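Local coordinates for glutamine synthetase (Helicobacter pylori, PDB 5ZLI), which belongs to the glutamine synthetase family as a type I-beta member, a twelve-subunit assembly whose chain combines a beta-grasp domain with a catalytic domain, at residues B[65-70]-B[112-117]; B[343-348]-B[401-406]. All blocks are in the same frame, centred on the assembly; numbering follows the deposited sequence.

Interactions 1 and 2 lie on opposite sides of the chain's centre, with their own centres about 39 Å apart, and both are partly buried. Interaction 1 ties a loop of the beta-grasp domain to the start of helix 114-128. It does so with a lysine ammonium and an indole N-H, each given to a backbone carbonyl. Interaction 2 lies wholly within the catalytic domain range. There an asparagine amide after a weakly bonded strand donates to a loop carbonyl, while a serine hydroxyl lies among several acceptors, beside a buried tyrosine. No element is shared within one chain, but the assembly connects them: Ile70 of segment 65-70 packs on Asn405 of a neighbouring subunit.

Interaction 1 (B[65-70]-B[112-117]); sequences KGWQGI and KCPRSI
Gly66 and Trp67 meet Lys112 where the beta-grasp domain joins the catalytic domain: segment 65-70 belongs to the loop between strands 57-60 and 74-81, and Lys112 lies just ahead of helix 114-128. The backbones stay well apart, Trp67 CA and Lys112 CA being 6.9 Å from each other, and side chains bridge the gap. The carbonyl of Gly66 comes first. Gly66 O accepts from Lys112 NZ at 3.0 Å, with the donor tilted out of the carbonyl plane. The carbonyl of the next residue adds a weak second bond, Lys112 NZ to Trp67 O at 3.4 Å, so one ammonium spans two successive carbonyls. A bend in the lysine chain at chi3 (-81°) helps to bring NZ there.

The side chain of Trp67 runs the other way past the lysine. Trp67 NE1 donates to Lys112 O at 3.1 Å, but the bond is bent (142° at the hydrogen) and NE1 stands above the carbonyl plane, 58° out of it, away from the lone-pair directions. The pyrrole side of the indole also lies against the lysine stem, Trp67 CD1 being 4.1 Å from Lys112 CB. Farther along the ring edge, Trp67 CZ2 comes within 4.1 Å of Pro114 CD. Tyr110 meets the indole edge-to-face, and Phe64 and Val101 also pack against this buried ring.

Between lysine and proline, Cys113 takes the N-cap position of helix 114-128, Cys113 SG accepting a weak bond from Ser116 N at 3.4 Å.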
loop_
_atom_site.group_PDB
_atom_site.type_symbol
_atom_site.label_atom_id
_atom_site.label_comp_id
_atom_site.label_asym_id
_atom_site.label_seq_id
_atom_site.Cartn_x
_atom_site.Cartn_y
_atom_site.Cartn_z
ATOM N N LYS B 65 17.207 4.720 -45.366
ATOM C CA LYS B 65 16.763 3.649 -46.240
ATOM C C LYS B 65 16.144 4.255 -47.485
ATOM O O LYS B 65 15.402 5.240 -47.419
ATOM C CB LYS B 65 15.822 2.674 -45.518
ATOM C CG LYS B 65 15.822 1.267 -46.197
ATOM C CD LYS B 65 14.601 0.415 -45.812
ATOM C CE LYS B 65 14.470 -0.892 -46.629
ATOM N NZ LYS B 65 14.181 -0.674 -48.095
ATOM N N GLY B 66 16.478 3.663 -48.626
ATOM C CA GLY B 66 16.196 4.230 -49.920
ATOM C C GLY B 66 17.325 5.052 -50.511
ATOM O O GLY B 66 17.314 5.283 -51.730
ATOM N N TRP B 67 18.344 5.390 -49.720
ATOM C CA TRP B 67 19.459 6.235 -50.158
ATOM C C TRP B 67 20.683 5.409 -50.417
ATOM O O TRP B 67 20.565 4.421 -51.249
ATOM C CB TRP B 67 19.673 7.346 -49.118
ATOM C CG TRP B 67 18.787 8.507 -49.294
ATOM C CD1 TRP B 67 17.762 8.616 -50.173
ATOM C CD2 TRP B 67 18.927 9.789 -48.677
ATOM N NE1 TRP B 67 17.200 9.864 -50.097
ATOM C CE2 TRP B 67 17.901 10.609 -49.186
ATOM C CE3 TRP B 67 19.801 10.316 -47.727
ATOM C CZ2 TRP B 67 17.727 11.930 -48.781
ATOM C CZ3 TRP B 67 19.622 11.627 -47.316
ATOM C CH2 TRP B 67 18.590 12.418 -47.844
ATOM N N GLN B 68 21.866 5.694 -49.904
ATOM C CA GLN B 68 23.147 5.135 -50.316
ATOM C C GLN B 68 23.500 3.852 -49.548
ATOM O O GLN B 68 23.072 3.652 -48.403
ATOM C CB GLN B 68 24.248 6.174 -50.135
ATOM C CG GLN B 68 24.163 7.316 -51.105
ATOM C CD GLN B 68 24.278 6.871 -52.549
ATOM O OE1 GLN B 68 25.349 6.499 -52.993
ATOM N NE2 GLN B 68 23.175 6.921 -53.294
ATOM N N GLY B 69 24.263 2.943 -50.234
ATOM C CA GLY B 69 24.961 1.851 -49.574
ATOM C C GLY B 69 26.250 2.286 -48.873
ATOM O O GLY B 69 26.811 3.348 -49.135
ATOM N N ILE B 70 26.719 1.446 -47.946
ATOM C CA ILE B 70 27.877 1.795 -47.118
ATOM C C ILE B 70 29.145 1.948 -47.950
ATOM O O ILE B 70 30.051 2.693 -47.564
ATOM C CB ILE B 70 28.090 0.742 -46.029
ATOM C CG1 ILE B 70 27.990 -0.647 -46.660
ATOM C CG2 ILE B 70 27.050 0.902 -44.962
ATOM C CD1 ILE B 70 28.248 -1.760 -45.715
ATOM N N LYS B 112 17.549 11.280 -55.685
ATOM C CA LYS B 112 16.670 10.706 -54.666
ATOM C C LYS B 112 16.495 11.632 -53.474
ATOM O O LYS B 112 15.853 11.247 -52.488
ATOM C CB LYS B 112 17.212 9.350 -54.199
ATOM C CG LYS B 112 17.338 8.313 -55.296
ATOM C CD LYS B 112 17.466 6.896 -54.770
ATOM C CE LYS B 112 18.876 6.593 -54.343
ATOM N NZ LYS B 112 19.058 5.126 -54.163
ATOM N N CYS B 113 16.970 12.878 -53.590
ATOM C CA CYS B 113 16.770 13.882 -52.560
ATOM C C CYS B 113 15.405 14.514 -52.801
ATOM O O CYS B 113 15.228 15.200 -53.809
ATOM C CB CYS B 113 17.875 14.931 -52.597
ATOM S SG CYS B 113 17.515 16.387 -51.576
ATOM N N PRO B 114 14.431 14.321 -51.911
ATOM C CA PRO B 114 13.083 14.824 -52.178
ATOM C C PRO B 114 13.031 16.317 -52.425
ATOM O O PRO B 114 12.273 16.784 -53.287
ATOM C CB PRO B 114 12.325 14.442 -50.907
ATOM C CG PRO B 114 13.084 13.350 -50.314
ATOM C CD PRO B 114 14.511 13.649 -50.606
ATOM N N ARG B 115 13.740 17.099 -51.616
ATOM C CA ARG B 115 13.762 18.532 -51.865
ATOM C C ARG B 115 14.424 18.863 -53.218
ATOM O O ARG B 115 14.057 19.859 -53.863
ATOM C CB ARG B 115 14.434 19.220 -50.683
ATOM C CG ARG B 115 14.188 20.664 -50.660
ATOM C CD ARG B 115 14.716 21.347 -49.429
ATOM N NE ARG B 115 15.614 22.388 -49.907
ATOM C CZ ARG B 115 15.305 23.674 -50.035
ATOM N NH1 ARG B 115 14.113 24.117 -49.687
ATOM N NH2 ARG B 115 16.204 24.516 -50.520
ATOM N N SER B 116 15.377 18.029 -53.680
ATOM C CA SER B 116 15.932 18.184 -55.028
ATOM C C SER B 116 14.889 17.855 -56.092
ATOM O O SER B 116 14.838 18.492 -57.152
ATOM C CB SER B 116 17.162 17.299 -55.213
ATOM O OG SER B 116 18.293 17.778 -54.516
ATOM N N ILE B 117 14.095 16.813 -55.856
ATOM C CA ILE B 117 12.970 16.532 -56.736
ATOM C C ILE B 117 12.039 17.740 -56.823
ATOM O O ILE B 117 11.617 18.128 -57.914
ATOM C CB ILE B 117 12.221 15.265 -56.263
ATOM C CG1 ILE B 117 13.130 14.031 -56.402
ATOM C CG2 ILE B 117 10.852 15.081 -56.986
ATOM C CD1 ILE B 117 12.537 12.710 -55.889
#

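Interaction 2 (B[343-348]-B[401-406]); sequences TYSANN and AMDINL
A type II beta turn, Ser345 to Asn348, begins in the last residues of the weakly bonded strand 341-346 and turns its first and last side chains onto loop 401-406. Asn348 makes the clearer bond: Asn348 ND2 donates to Ile404 O at 3.0 Å, nearly straight at 162°, with the acceptor only 11° out of the amide plane. CG stands opposite the backbone N (chi1 -161°), which carries the amide across to the loop. Its other end is engaged too, OD1 accepting from Ser350 N, so both ends of the amide are held and its rotation is fixed. The Leu406 side chain passes obliquely beside it, with Leu406 CD1 3.6 Å from Asn348 ND2.

Ser345 OG lies 2.8 Å from Asp403 OD1 and also close to the carbonyls of Met402 and Tyr344. A single hydroxyl proton cannot serve all three, and which acceptor it takes is not settled. Asp403 OD2 has a weak, long ion pair with Lys298.

The strand is part of the mixed sheet of the catalytic domain and runs parallel to 351-355, with Thr343 bonded through its backbone to Val353 and Ser345 to Ile355. Toward loop 401-406 its bonding is sparse: Met402 N reaches Tyr344 O weakly, at 3.4 Å. Side chains add the rest. The methyl of Ala401 sits over one face of the Tyr344 ring, with Ala401 CB 3.4 Å from Tyr344 CE2, while the tyrosine OH bonds to Gly399 O. Asn347 and Asn348 in the turn, and Asn405 in the loop, touch a neighbouring subunit, where they meet Tyr105, Glu71 and Ile70 respectively. Within the strand, Thr343 is crossed at about a right angle by the extended Met402 side chain, with Met402 CG 4.0 Å from Thr343 CG2 and Met402 SD 3.6 Å from Thr343 OG1.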
loop_
_atom_site.group_PDB
_atom_site.type_symbol
_atom_site.label_atom_id
_atom_site.label_comp_id
_atom_site.label_asym_id
_atom_site.label_seq_id
_atom_site.Cartn_x
_atom_site.Cartn_y
_atom_site.Cartn_z
ATOM N N THR B 343 -14.085 12.819 -57.373
ATOM C CA THR B 343 -14.782 13.786 -58.209
ATOM C C THR B 343 -14.587 15.173 -57.610
ATOM O O THR B 343 -14.020 15.334 -56.530
ATOM C CB THR B 343 -16.272 13.441 -58.362
ATOM O OG1 THR B 343 -16.441 12.017 -58.341
ATOM C CG2 THR B 343 -16.789 13.957 -59.695
ATOM N N TYR B 344 -15.050 16.182 -58.325
ATOM C CA TYR B 344 -14.969 17.565 -57.881
ATOM C C TYR B 344 -16.374 18.121 -57.668
ATOM O O TYR B 344 -17.345 17.641 -58.261
ATOM C CB TYR B 344 -14.174 18.416 -58.916
ATOM C CG TYR B 344 -14.742 18.349 -60.354
ATOM C CD1 TYR B 344 -14.549 17.212 -61.154
ATOM C CD2 TYR B 344 -15.486 19.402 -60.900
ATOM C CE1 TYR B 344 -15.074 17.134 -62.442
ATOM C CE2 TYR B 344 -16.014 19.323 -62.188
ATOM C CZ TYR B 344 -15.800 18.192 -62.950
ATOM O OH TYR B 344 -16.316 18.108 -64.225
ATOM N N SER B 345 -16.479 19.123 -56.795
ATOM C CA SER B 345 -17.742 19.824 -56.583
ATOM C C SER B 345 -17.474 21.077 -55.768
ATOM O O SER B 345 -16.607 21.083 -54.895
ATOM C CB SER B 345 -18.783 18.947 -55.878
ATOM O OG SER B 345 -19.203 17.914 -56.743
ATOM N N ALA B 346 -18.216 22.133 -56.066
ATOM C CA ALA B 346 -18.117 23.334 -55.262
ATOM C C ALA B 346 -18.839 23.112 -53.943
ATOM O O ALA B 346 -19.913 22.500 -53.899
ATOM C CB ALA B 346 -18.690 24.538 -56.001
ATOM N N ASN B 347 -18.221 23.596 -52.862
ATOM C CA ASN B 347 -18.821 23.543 -51.537
ATOM C C ASN B 347 -19.070 22.108 -51.059
ATOM O O ASN B 347 -19.993 21.857 -50.279
ATOM C CB ASN B 347 -20.131 24.329 -51.537
ATOM C CG ASN B 347 -20.040 25.575 -52.360
ATOM O OD1 ASN B 347 -19.120 26.378 -52.190
ATOM N ND2 ASN B 347 -20.925 25.690 -53.350
ATOM N N ASN B 348 -18.294 21.134 -51.529
ATOM C CA ASN B 348 -18.559 19.738 -51.218
ATOM C C ASN B 348 -17.364 19.113 -50.508
ATOM O O ASN B 348 -16.283 18.990 -51.090
ATOM C CB ASN B 348 -18.893 18.986 -52.500
ATOM C CG ASN B 348 -19.606 17.678 -52.255
ATOM O OD1 ASN B 348 -19.327 16.965 -51.295
ATOM N ND2 ASN B 348 -20.541 17.352 -53.144
ATOM N N ALA B 401 -18.901 16.812 -62.625
ATOM C CA ALA B 401 -18.976 17.061 -61.195
ATOM C C ALA B 401 -20.155 16.304 -60.599
ATOM O O ALA B 401 -21.178 16.086 -61.256
ATOM C CB ALA B 401 -19.111 18.559 -60.929
ATOM N N MET B 402 -20.015 15.916 -59.333
ATOM C CA MET B 402 -21.064 15.203 -58.601
ATOM C C MET B 402 -21.491 16.025 -57.403
ATOM O O MET B 402 -20.790 16.057 -56.392
ATOM C CB MET B 402 -20.635 13.813 -58.159
ATOM C CG MET B 402 -20.551 12.824 -59.272
ATOM S SD MET B 402 -19.942 11.244 -58.689
ATOM C CE MET B 402 -20.171 10.282 -60.179
ATOM N N ASP B 403 -22.630 16.687 -57.525
ATOM C CA ASP B 403 -23.163 17.523 -56.454
ATOM C C ASP B 403 -24.206 16.749 -55.651
ATOM O O ASP B 403 -25.390 17.073 -55.609
ATOM C CB ASP B 403 -23.707 18.818 -57.042
ATOM C CG ASP B 403 -22.671 19.519 -57.899
ATOM O OD1 ASP B 403 -21.520 19.028 -57.878
ATOM O OD2 ASP B 403 -22.978 20.538 -58.578
ATOM N N ILE B 404 -23.732 15.626 -55.116
ATOM C CA ILE B 404 -24.471 14.799 -54.172
ATOM C C ILE B 404 -23.663 14.660 -52.872
ATOM O O ILE B 404 -22.544 15.161 -52.735
ATOM C CB ILE B 404 -24.846 13.410 -54.747
ATOM C CG1 ILE B 404 -23.623 12.685 -55.336
ATOM C CG2 ILE B 404 -25.993 13.532 -55.754
ATOM C CD1 ILE B 404 -23.124 11.539 -54.464
ATOM N N ASN B 405 -24.299 14.040 -51.881
ATOM C CA ASN B 405 -23.606 13.550 -50.690
ATOM C C ASN B 405 -22.878 12.267 -51.075
ATOM O O ASN B 405 -23.483 11.192 -51.165
ATOM C CB ASN B 405 -24.607 13.329 -49.560
ATOM C CG ASN B 405 -23.962 12.869 -48.280
ATOM O OD1 ASN B 405 -22.824 12.412 -48.268
ATOM N ND2 ASN B 405 -24.693 13.003 -47.178
ATOM N N LEU B 406 -21.565 12.366 -51.287
ATOM C CA LEU B 406 -20.860 11.231 -51.861
ATOM C C LEU B 406 -20.835 10.034 -50.912
ATOM O O LEU B 406 -20.887 8.887 -51.372
ATOM C CB LEU B 406 -19.449 11.656 -52.270
ATOM C CG LEU B 406 -19.357 12.439 -53.593
ATOM C CD1 LEU B 406 -20.027 13.785 -53.583
ATOM C CD2 LEU B 406 -17.926 12.587 -54.022
#